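Local atomic coordinates of type II secretion chaperone CpaB (Acinetobacter nosocomialis M2, PDB entry 6O38), a protein that binds the secreted metalloprotease CpaA as its type II secretion chaperone and probably assists its export. Residues G[88-102]-G[114-128]. Sequence-based numbering, arbitrary orientation.
Sequences FQMLEYGINRTGKIV and WTGRFDQGDPNQNFF
Phe-88 drives the edge of its ring into the face of Phe-128, an edge-to-face pair with centroids 4.8 Å apart and planes at 72°. Its CE2 lies over the centre of that face, while Gly-116 CA lies against the opposite face, toward its rim; with no side chain, Gly-116 leaves room for the ring. Phe-128 reaches this place because chi1 of 63° sets CG between the backbone N and the carbonyl carbon. Phe-118 completes the aromatic cluster, its CE1 3.7 Å from Phe-88 CD2, and the methylenes of Arg-97 lie against it. The Arg-97 guanidinium makes its salt bridge with Glu-146, and its attraction to the Phe-118 ring is at most weak. Farther along strand 95-106, Ile-101 CD1 meets the edge of Phe-128 and Ile-101 CG2 the edge of Trp-114.

Backbone bonds join strands 95-106 and 111-118 as an antiparallel hairpin: Lys-100 and Arg-117 form a hydrogen-bonded pair, and Val-102 N reaches Thr-115 O at 2.7 Å. Where the strand pairing ends, Thr-98 OG1 donates to the anti lone pair of Asp-119 OD2 at 2.6 Å. Lys-100 lays its aliphatic chain across Asp-119, leaving Lys-100 NZ 4.8 Å from Asp-119 OD1, too far for a salt bridge, though a weak attraction is possible. Asn-96 N and Asn-124 ND2 hydrogen-bond Glu-70 and Ser-282 of the CpaA chain.

The chemistry thus divides: Phe-88, Phe-118 and Phe-128, from three strands, cluster together, whereas a hydroxyl–carboxylate hydrogen bond fastens the turn after Phe-118 to the neighbouring strand.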
loop_
_atom_site.group_PDB
_atom_site.type_symbol
_atom_site.label_atom_id
_atom_site.label_comp_id
_atom_site.label_asym_id
_atom_site.label_seq_id
_atom_site.Cartn_x
_atom_site.Cartn_y
_atom_site.Cartn_z
ATOM N N PHE G 88 4.830 13.060 5.057
ATOM C CA PHE G 88 5.691 11.959 5.466
ATOM C C PHE G 88 6.985 12.003 4.666
ATOM O O PHE G 88 6.963 12.203 3.447
ATOM C CB PHE G 88 5.007 10.602 5.259
ATOM C CG PHE G 88 3.724 10.441 6.021
ATOM C CD1 PHE G 88 3.731 9.978 7.327
ATOM C CD2 PHE G 88 2.508 10.740 5.428
ATOM C CE1 PHE G 88 2.550 9.824 8.029
ATOM C CE2 PHE G 88 1.325 10.588 6.124
ATOM C CZ PHE G 88 1.346 10.131 7.427
ATOM N N GLN G 89 8.112 11.809 5.350
ATOM C CA GLN G 89 9.424 11.786 4.710
ATOM C C GLN G 89 10.159 10.521 5.134
ATOM O O GLN G 89 10.551 10.383 6.298
ATOM C CB GLN G 89 10.237 13.034 5.055
ATOM C CG GLN G 89 9.850 14.258 4.242
ATOM C CD GLN G 89 10.850 15.388 4.371
ATOM O OE1 GLN G 89 11.688 15.391 5.273
ATOM N NE2 GLN G 89 10.771 16.355 3.465
HETATM N N MSE G 90 10.336 9.605 4.189
HETATM C CA MSE G 90 11.054 8.355 4.407
HETATM C C MSE G 90 12.005 8.112 3.239
HETATM O O MSE G 90 11.992 7.043 2.629
HETATM C CB MSE G 90 10.077 7.193 4.578
HETATM C CG MSE G 90 9.364 7.199 5.920
HETATM SE SE MSE G 90 7.784 6.069 5.972
HETATM C CE MSE G 90 6.575 7.234 4.989
ATOM N N LEU G 91 12.808 9.140 2.939
ATOM C CA LEU G 91 13.568 9.205 1.691
ATOM C C LEU G 91 14.325 7.914 1.392
ATOM O O LEU G 91 14.412 7.499 0.230
ATOM C CB LEU G 91 14.541 10.387 1.734
ATOM C CG LEU G 91 13.980 11.797 1.518
ATOM C CD1 LEU G 91 13.172 12.287 2.714
ATOM C CD2 LEU G 91 15.104 12.771 1.194
ATOM N N GLU G 92 14.887 7.268 2.419
ATOM C CA GLU G 92 15.604 6.018 2.181
ATOM C C GLU G 92 14.689 4.956 1.584
ATOM O O GLU G 92 15.137 4.130 0.781
ATOM C CB GLU G 92 16.232 5.503 3.475
ATOM C CG GLU G 92 17.192 4.339 3.256
ATOM C CD GLU G 92 17.311 3.434 4.466
ATOM O OE1 GLU G 92 16.710 3.752 5.513
ATOM O OE2 GLU G 92 18.002 2.397 4.365
ATOM N N TYR G 93 13.413 4.966 1.958
ATOM C CA TYR G 93 12.423 4.064 1.387
ATOM C C TYR G 93 11.735 4.651 0.162
ATOM O O TYR G 93 10.812 4.026 -0.372
ATOM C CB TYR G 93 11.374 3.698 2.442
ATOM C CG TYR G 93 11.935 2.964 3.639
ATOM C CD1 TYR G 93 13.078 2.182 3.528
ATOM C CD2 TYR G 93 11.322 3.055 4.882
ATOM C CE1 TYR G 93 13.594 1.511 4.621
ATOM C CE2 TYR G 93 11.830 2.388 5.980
ATOM C CZ TYR G 93 12.966 1.617 5.845
ATOM O OH TYR G 93 13.475 0.950 6.936
ATOM N N GLY G 94 12.156 5.830 -0.291
ATOM C CA GLY G 94 11.585 6.431 -1.478
ATOM C C GLY G 94 10.215 7.041 -1.301
ATOM O O GLY G 94 9.479 7.168 -2.284
ATOM N N ILE G 95 9.845 7.427 -0.084
ATOM C CA ILE G 95 8.531 7.994 0.200
ATOM C C ILE G 95 8.712 9.449 0.604
ATOM O O ILE G 95 9.353 9.748 1.619
ATOM C CB ILE G 95 7.794 7.208 1.294
ATOM C CG1 ILE G 95 7.731 5.726 0.928
ATOM C CG2 ILE G 95 6.394 7.763 1.481
ATOM C CD1 ILE G 95 6.967 5.444 -0.346
ATOM N N ASN G 96 8.143 10.354 -0.193
ATOM C CA ASN G 96 8.166 11.788 0.100
ATOM C C ASN G 96 6.884 12.378 -0.491
ATOM O O ASN G 96 6.833 12.718 -1.675
ATOM C CB ASN G 96 9.412 12.451 -0.470
ATOM C CG ASN G 96 9.478 13.930 -0.161
ATOM O OD1 ASN G 96 9.005 14.382 0.882
ATOM N ND2 ASN G 96 10.063 14.696 -1.071
ATOM N N ARG G 97 5.856 12.494 0.346
ATOM C CA ARG G 97 4.539 12.890 -0.132
ATOM C C ARG G 97 3.750 13.497 1.018
ATOM O O ARG G 97 4.115 13.365 2.189
ATOM C CB ARG G 97 3.792 11.699 -0.738
ATOM C CG ARG G 97 3.479 10.593 0.258
ATOM C CD ARG G 97 3.579 9.230 -0.401
ATOM N NE ARG G 97 2.819 9.172 -1.645
ATOM C CZ ARG G 97 2.951 8.214 -2.556
ATOM N NH1 ARG G 97 3.822 7.232 -2.365
ATOM N NH2 ARG G 97 2.220 8.240 -3.661
ATOM N N THR G 98 2.657 14.163 0.663
ATOM C CA THR G 98 1.767 14.808 1.616
ATOM C C THR G 98 0.406 14.123 1.612
ATOM O O THR G 98 0.078 13.329 0.725
ATOM C CB THR G 98 1.611 16.300 1.298
ATOM O OG1 THR G 98 1.119 16.459 -0.038
ATOM C CG2 THR G 98 2.945 17.016 1.428
ATOM N N GLY G 99 -0.393 14.449 2.625
ATOM C CA GLY G 99 -1.727 13.893 2.758
ATOM C C GLY G 99 -2.580 14.793 3.619
ATOM O O GLY G 99 -2.094 15.742 4.238
ATOM N N LYS G 100 -3.874 14.483 3.653
ATOM C CA LYS G 100 -4.846 15.288 4.379
ATOM C C LYS G 100 -5.637 14.409 5.334
ATOM O O LYS G 100 -6.051 13.304 4.975
ATOM C CB LYS G 100 -5.802 16.006 3.417
ATOM C CG LYS G 100 -5.096 16.694 2.262
ATOM C CD LYS G 100 -5.725 18.033 1.932
ATOM C CE LYS G 100 -4.873 18.793 0.928
ATOM N NZ LYS G 100 -5.354 20.186 0.721
ATOM N N ILE G 101 -5.842 14.909 6.553
ATOM C CA ILE G 101 -6.649 14.195 7.534
ATOM C C ILE G 101 -8.095 14.163 7.065
ATOM O O ILE G 101 -8.676 15.201 6.719
ATOM C CB ILE G 101 -6.529 14.854 8.916
ATOM C CG1 ILE G 101 -5.066 14.914 9.361
ATOM C CG2 ILE G 101 -7.367 14.104 9.939
ATOM C CD1 ILE G 101 -4.445 13.559 9.608
ATOM N N VAL G 102 -8.685 12.971 7.044
ATOM C CA VAL G 102 -10.070 12.815 6.620
ATOM C C VAL G 102 -10.984 12.329 7.735
ATOM O O VAL G 102 -12.213 12.436 7.594
ATOM C CB VAL G 102 -10.178 11.870 5.403
ATOM C CG1 VAL G 102 -9.267 12.334 4.280
ATOM C CG2 VAL G 102 -9.857 10.437 5.808
ATOM N N TRP G 114 -6.292 8.805 13.873
ATOM C CA TRP G 114 -6.405 9.708 12.736
ATOM C C TRP G 114 -6.269 8.914 11.443
ATOM O O TRP G 114 -5.390 8.058 11.322
ATOM C CB TRP G 114 -5.334 10.802 12.780
ATOM C CG TRP G 114 -5.535 11.820 13.858
ATOM C CD1 TRP G 114 -6.122 13.044 13.729
ATOM C CD2 TRP G 114 -5.126 11.713 15.227
ATOM N NE1 TRP G 114 -6.117 13.703 14.935
ATOM C CE2 TRP G 114 -5.509 12.906 15.871
ATOM C CE3 TRP G 114 -4.479 10.722 15.971
ATOM C CZ2 TRP G 114 -5.267 13.136 17.223
ATOM C CZ3 TRP G 114 -4.239 10.953 17.314
ATOM C CH2 TRP G 114 -4.632 12.149 17.926
ATOM N N THR G 115 -7.144 9.198 10.483
ATOM C CA THR G 115 -7.099 8.572 9.169
ATOM C C THR G 115 -7.009 9.646 8.094
ATOM O O THR G 115 -7.687 10.676 8.174
ATOM C CB THR G 115 -8.332 7.692 8.930
ATOM O OG1 THR G 115 -8.474 6.763 10.012
ATOM C CG2 THR G 115 -8.194 6.918 7.628
ATOM N N GLY G 116 -6.157 9.410 7.095
ATOM C CA GLY G 116 -5.987 10.355 6.010
ATOM C C GLY G 116 -5.685 9.658 4.702
ATOM O O GLY G 116 -5.353 8.472 4.664
ATOM N N ARG G 117 -5.810 10.420 3.618
ATOM C CA ARG G 117 -5.505 9.945 2.277
ATOM C C ARG G 117 -4.451 10.835 1.632
ATOM O O ARG G 117 -4.334 12.022 1.951
ATOM C CB ARG G 117 -6.756 9.892 1.392
ATOM C CG ARG G 117 -7.836 8.958 1.904
ATOM C CD ARG G 117 -8.771 8.541 0.781
ATOM N NE ARG G 117 -9.686 7.480 1.195
ATOM C CZ ARG G 117 -9.432 6.184 1.048
ATOM N NH1 ARG G 117 -8.293 5.790 0.495
ATOM N NH2 ARG G 117 -10.315 5.280 1.450
ATOM N N PHE G 118 -3.688 10.249 0.714
ATOM C CA PHE G 118 -2.599 10.958 0.060
ATOM C C PHE G 118 -3.115 11.773 -1.120
ATOM O O PHE G 118 -4.109 11.421 -1.760
ATOM C CB PHE G 118 -1.525 9.970 -0.396
ATOM C CG PHE G 118 -0.846 9.260 0.738
ATOM C CD1 PHE G 118 0.091 9.916 1.517
ATOM C CD2 PHE G 118 -1.150 7.940 1.033
ATOM C CE1 PHE G 118 0.716 9.271 2.566
ATOM C CE2 PHE G 118 -0.527 7.289 2.083
ATOM C CZ PHE G 118 0.408 7.957 2.850
ATOM N N ASP G 119 -2.424 12.883 -1.396
ATOM C CA ASP G 119 -2.872 13.813 -2.428
ATOM C C ASP G 119 -2.661 13.293 -3.847
ATOM O O ASP G 119 -3.479 13.581 -4.725
ATOM C CB ASP G 119 -2.164 15.158 -2.262
ATOM C CG ASP G 119 -2.411 15.782 -0.908
ATOM O OD1 ASP G 119 -3.591 15.921 -0.522
ATOM O OD2 ASP G 119 -1.423 16.134 -0.231
ATOM N N GLN G 120 -1.587 12.545 -4.106
ATOM C CA GLN G 120 -1.292 12.112 -5.470
ATOM C C GLN G 120 -1.181 10.602 -5.645
ATOM O O GLN G 120 -0.674 10.154 -6.683
ATOM C CB GLN G 120 0.000 12.765 -5.975
ATOM C CG GLN G 120 -0.074 14.275 -6.149
ATOM C CD GLN G 120 -1.121 14.704 -7.162
ATOM O OE1 GLN G 120 -1.344 14.035 -8.171
ATOM N NE2 GLN G 120 -1.772 15.831 -6.892
ATOM N N GLY G 121 -1.649 9.803 -4.695
ATOM C CA GLY G 121 -1.651 8.361 -4.851
ATOM C C GLY G 121 -2.830 7.870 -5.663
ATOM O O GLY G 121 -3.348 8.570 -6.541
ATOM N N ASP G 122 -3.262 6.642 -5.371
ATOM C CA ASP G 122 -4.504 6.114 -5.920
ATOM C C ASP G 122 -5.618 6.388 -4.922
ATOM O O ASP G 122 -5.587 5.837 -3.810
ATOM C CB ASP G 122 -4.391 4.624 -6.207
ATOM C CG ASP G 122 -5.452 4.136 -7.179
ATOM O OD1 ASP G 122 -6.622 4.557 -7.049
ATOM O OD2 ASP G 122 -5.113 3.344 -8.084
ATOM N N PRO G 123 -6.605 7.223 -5.253
ATOM C CA PRO G 123 -7.621 7.595 -4.253
ATOM C C PRO G 123 -8.443 6.431 -3.712
ATOM O O PRO G 123 -9.038 6.576 -2.639
ATOM C CB PRO G 123 -8.505 8.599 -5.009
ATOM C CG PRO G 123 -8.304 8.275 -6.451
ATOM C CD PRO G 123 -6.877 7.822 -6.572
ATOM N N ASN G 124 -8.505 5.292 -4.404
ATOM C CA ASN G 124 -9.360 4.202 -3.946
ATOM C C ASN G 124 -8.693 3.282 -2.927
ATOM O O ASN G 124 -9.403 2.647 -2.136
ATOM C CB ASN G 124 -9.839 3.367 -5.139
ATOM C CG ASN G 124 -10.622 4.191 -6.150
ATOM O OD1 ASN G 124 -11.416 5.057 -5.784
ATOM N ND2 ASN G 124 -10.399 3.919 -7.433
ATOM N N GLN G 125 -7.365 3.174 -2.932
ATOM C CA GLN G 125 -6.655 2.211 -2.091
ATOM C C GLN G 125 -5.729 2.830 -1.057
ATOM O O GLN G 125 -5.648 2.320 0.061
ATOM C CB GLN G 125 -5.860 1.214 -2.962
ATOM C CG GLN G 125 -6.737 0.275 -3.760
ATOM C CD GLN G 125 -7.635 -0.559 -2.851
ATOM O OE1 GLN G 125 -7.183 -1.090 -1.831
ATOM N NE2 GLN G 125 -8.905 -0.667 -3.209
ATOM N N ASN G 126 -5.025 3.908 -1.384
ATOM C CA ASN G 126 -3.967 4.400 -0.515
ATOM C C ASN G 126 -4.546 5.278 0.582
ATOM O O ASN G 126 -5.487 6.043 0.353
ATOM C CB ASN G 126 -2.932 5.187 -1.315
ATOM C CG ASN G 126 -2.353 4.383 -2.466
ATOM O OD1 ASN G 126 -1.971 4.939 -3.494
ATOM N ND2 ASN G 126 -2.278 3.067 -2.295
ATOM N N PHE G 127 -3.962 5.166 1.774
ATOM C CA PHE G 127 -4.379 5.920 2.948
ATOM C C PHE G 127 -3.362 5.661 4.049
ATOM O O PHE G 127 -2.463 4.827 3.907
ATOM C CB PHE G 127 -5.789 5.526 3.403
ATOM C CG PHE G 127 -5.875 4.147 4.001
ATOM C CD1 PHE G 127 -5.933 3.026 3.189
ATOM C CD2 PHE G 127 -5.914 3.973 5.376
ATOM C CE1 PHE G 127 -6.015 1.757 3.735
ATOM C CE2 PHE G 127 -5.997 2.707 5.929
ATOM C CZ PHE G 127 -6.049 1.598 5.107
ATOM N N PHE G 128 -3.516 6.387 5.153
ATOM C CA PHE G 128 -2.664 6.191 6.315
ATOM C C PHE G 128 -3.491 6.355 7.581
ATOM O O PHE G 128 -4.541 7.002 7.585
ATOM C CB PHE G 128 -1.473 7.165 6.324
ATOM C CG PHE G 128 -1.867 8.613 6.416
ATOM C CD1 PHE G 128 -2.105 9.354 5.271
ATOM C CD2 PHE G 128 -1.986 9.237 7.648
ATOM C CE1 PHE G 128 -2.465 10.686 5.352
ATOM C CE2 PHE G 128 -2.346 10.567 7.736
ATOM C CZ PHE G 128 -2.585 11.293 6.587
#